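Local coordinates for sensor histidine kinase DcuS (Escherichia coli, PDB 3BY8), which senses C4-dicarboxylates such as fumarate and malate through its periplasmic domain and activates the response regulator DcuR by phosphorylation, at residues A[12-17]-A[105-110]. Residues are numbered along the deposited sequence; the frame is centred on the assembly and turned at random.
Sequences GLANKA and QALRVF. With LMR ((2S)-2-hydroxybutanedioic acid), chain B.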
loop_
_atom_site.group_PDB
_atom_site.type_symbol
_atom_site.label_atom_id
_atom_site.label_comp_id
_atom_site.label_asym_id
_atom_site.label_seq_id
_atom_site.Cartn_x
_atom_site.Cartn_y
_atom_site.Cartn_z
ATOM N N GLY A 12 -14.911 -7.593 3.339
ATOM C CA GLY A 12 -14.202 -7.935 4.558
ATOM C C GLY A 12 -12.710 -7.881 4.322
ATOM O O GLY A 12 -11.966 -7.310 5.119
ATOM N N LEU A 13 -12.272 -8.457 3.209
ATOM C CA LEU A 13 -10.860 -8.485 2.875
ATOM C C LEU A 13 -10.315 -7.089 2.616
ATOM O O LEU A 13 -9.230 -6.738 3.094
ATOM C CB LEU A 13 -10.628 -9.385 1.652
ATOM C CG LEU A 13 -10.869 -10.870 1.948
ATOM C CD1 LEU A 13 -10.941 -11.657 0.649
ATOM C CD2 LEU A 13 -9.742 -11.395 2.846
ATOM N N ALA A 14 -11.065 -6.282 1.877
ATOM C CA ALA A 14 -10.637 -4.931 1.591
ATOM C C ALA A 14 -10.556 -4.131 2.897
ATOM O O ALA A 14 -9.635 -3.352 3.078
ATOM C CB ALA A 14 -11.597 -4.272 0.607
ATOM N N ASN A 15 -11.513 -4.319 3.807
ATOM C CA ASN A 15 -11.493 -3.570 5.068
ATOM C C ASN A 15 -10.305 -3.986 5.917
ATOM O O ASN A 15 -9.715 -3.149 6.598
ATOM C CB ASN A 15 -12.778 -3.795 5.868
ATOM C CG ASN A 15 -13.991 -3.173 5.203
ATOM O OD1 ASN A 15 -13.876 -2.184 4.477
ATOM N ND2 ASN A 15 -15.163 -3.737 5.461
ATOM N N LYS A 16 -9.968 -5.269 5.900
ATOM C CA LYS A 16 -8.813 -5.699 6.681
ATOM C C LYS A 16 -7.566 -5.075 6.103
ATOM O O LYS A 16 -6.708 -4.571 6.850
ATOM C CB LYS A 16 -8.670 -7.222 6.702
ATOM C CG LYS A 16 -9.683 -7.886 7.622
ATOM C CD LYS A 16 -9.369 -9.350 7.855
ATOM C CE LYS A 16 -9.468 -10.175 6.587
ATOM N NZ LYS A 16 -9.255 -11.626 6.873
ATOM N N ALA A 17 -7.455 -5.096 4.772
ATOM C CA ALA A 17 -6.299 -4.511 4.089
ATOM C C ALA A 17 -6.245 -3.003 4.396
ATOM O O ALA A 17 -5.151 -2.474 4.634
ATOM C CB ALA A 17 -6.424 -4.748 2.602
ATOM N N GLN A 105 -2.734 -9.730 -10.558
ATOM C CA GLN A 105 -3.962 -8.948 -10.504
ATOM C C GLN A 105 -4.439 -9.012 -9.063
ATOM O O GLN A 105 -4.400 -10.081 -8.409
ATOM C CB GLN A 105 -4.978 -9.549 -11.445
ATOM C CG GLN A 105 -4.570 -9.367 -12.885
ATOM C CD GLN A 105 -5.600 -9.926 -13.821
ATOM O OE1 GLN A 105 -5.569 -9.689 -15.036
ATOM N NE2 GLN A 105 -6.533 -10.685 -13.259
ATOM N N ALA A 106 -4.915 -7.872 -8.580
ATOM C CA ALA A 106 -5.256 -7.746 -7.184
ATOM C C ALA A 106 -6.364 -6.793 -6.829
ATOM O O ALA A 106 -6.701 -5.903 -7.604
ATOM C CB ALA A 106 -3.998 -7.289 -6.446
ATOM N N LEU A 107 -6.919 -7.014 -5.637
ATOM C CA LEU A 107 -7.897 -6.148 -5.004
ATOM C C LEU A 107 -6.935 -5.251 -4.219
ATOM O O LEU A 107 -6.139 -5.715 -3.392
ATOM C CB LEU A 107 -8.782 -6.945 -4.054
ATOM C CG LEU A 107 -9.752 -6.094 -3.247
ATOM C CD1 LEU A 107 -10.671 -5.314 -4.150
ATOM C CD2 LEU A 107 -10.559 -7.034 -2.335
ATOM N N ARG A 108 -6.996 -3.961 -4.512
ATOM C CA ARG A 108 -6.057 -3.000 -3.950
ATOM C C ARG A 108 -6.734 -1.875 -3.212
ATOM O O ARG A 108 -7.761 -1.374 -3.622
ATOM C CB ARG A 108 -5.243 -2.443 -5.127
ATOM C CG ARG A 108 -4.473 -3.530 -5.870
ATOM C CD ARG A 108 -4.417 -3.324 -7.406
ATOM N NE ARG A 108 -3.842 -2.041 -7.839
ATOM C CZ ARG A 108 -2.598 -1.869 -8.254
ATOM N NH1 ARG A 108 -1.725 -2.873 -8.299
ATOM N NH2 ARG A 108 -2.237 -0.673 -8.716
ATOM N N VAL A 109 -6.128 -1.480 -2.094
ATOM C CA VAL A 109 -6.638 -0.394 -1.281
ATOM C C VAL A 109 -5.542 0.647 -1.061
ATOM O O VAL A 109 -4.324 0.350 -1.090
ATOM C CB VAL A 109 -7.201 -0.892 0.101
ATOM C CG1 VAL A 109 -8.242 -2.001 -0.167
ATOM C CG2 VAL A 109 -6.094 -1.391 1.034
ATOM N N PHE A 110 -6.004 1.867 -0.799
ATOM C CA PHE A 110 -5.076 2.999 -0.690
ATOM C C PHE A 110 -5.541 3.952 0.375
ATOM O O PHE A 110 -6.736 4.240 0.479
ATOM C CB PHE A 110 -5.061 3.814 -2.021
ATOM C CG PHE A 110 -4.664 3.019 -3.221
ATOM C CD1 PHE A 110 -5.587 2.167 -3.847
ATOM C CD2 PHE A 110 -3.370 3.112 -3.740
ATOM C CE1 PHE A 110 -5.207 1.419 -4.980
ATOM C CE2 PHE A 110 -3.002 2.377 -4.856
ATOM C CZ PHE A 110 -3.922 1.527 -5.484
HETATM C C1 LMR B . 2.922 -0.966 -7.805
HETATM O O1A LMR B . 3.753 -1.084 -6.942
HETATM O O1B LMR B . 3.222 -0.436 -8.895
HETATM C C2 LMR B . 1.681 -1.796 -7.673
HETATM O O2 LMR B . 0.855 -1.740 -8.915
HETATM C C3 LMR B . 1.954 -3.216 -7.140
HETATM C C4 LMR B . 2.391 -4.126 -8.306
HETATM O O4A LMR B . 3.511 -3.976 -8.791
HETATM O O4B LMR B . 1.573 -4.961 -8.790
#
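The malate hydroxyl O2 is gripped twice by Arg108: NH1 donates to it at 2.9 Å with an N-H...O angle of 158°, and NH2 reaches the same O2 at 3.3 Å in a more bent bond (136°). O2 lies at the guanidinium edge, in its plane, so a single oxygen takes both terminal nitrogens. The arginine chain bends at chi2 and chi3 to bring the group there, and its rotation is held by a salt bridge from NE to Asp85 and a hydrogen bond from NH2 to the carbonyl of Lys82, which itself bonds the ligand. A leucine in place of Arg108 would probably leave the hydroxyl without this double grip and Asp85 without this salt bridge.

Strand alternation sends Leu107 and Val109 the other way, toward helix 12-17, in largely apolar packing. Val109 straddles two helix positions: CG2 meets Ala17 CB at 3.7 Å, while CG1, anti to the carbonyl carbon, lies 4.1 Å from Ala14 CB and also rests against the carbonyl O of Ala14. Leu107 adds CD2, 4.2 Å from Ala14 CB. With small alanine methyls on the helix side, the axes of segments 12-17 and 106-110 approach to 8.4 Å, at a crossing angle of -41°.

The contact belongs to the single Cache sensor domain, the periplasmic part of DcuS, in which helix 8-25 packs on one face of the antiparallel sheet and malate is bound at the other. Strand 106-114 runs between 95-99 and 120-129, where Val96, Ile126 and Leu128 extend the apolar layer, and Leu13 continues it onto helix 130-138 at Val133.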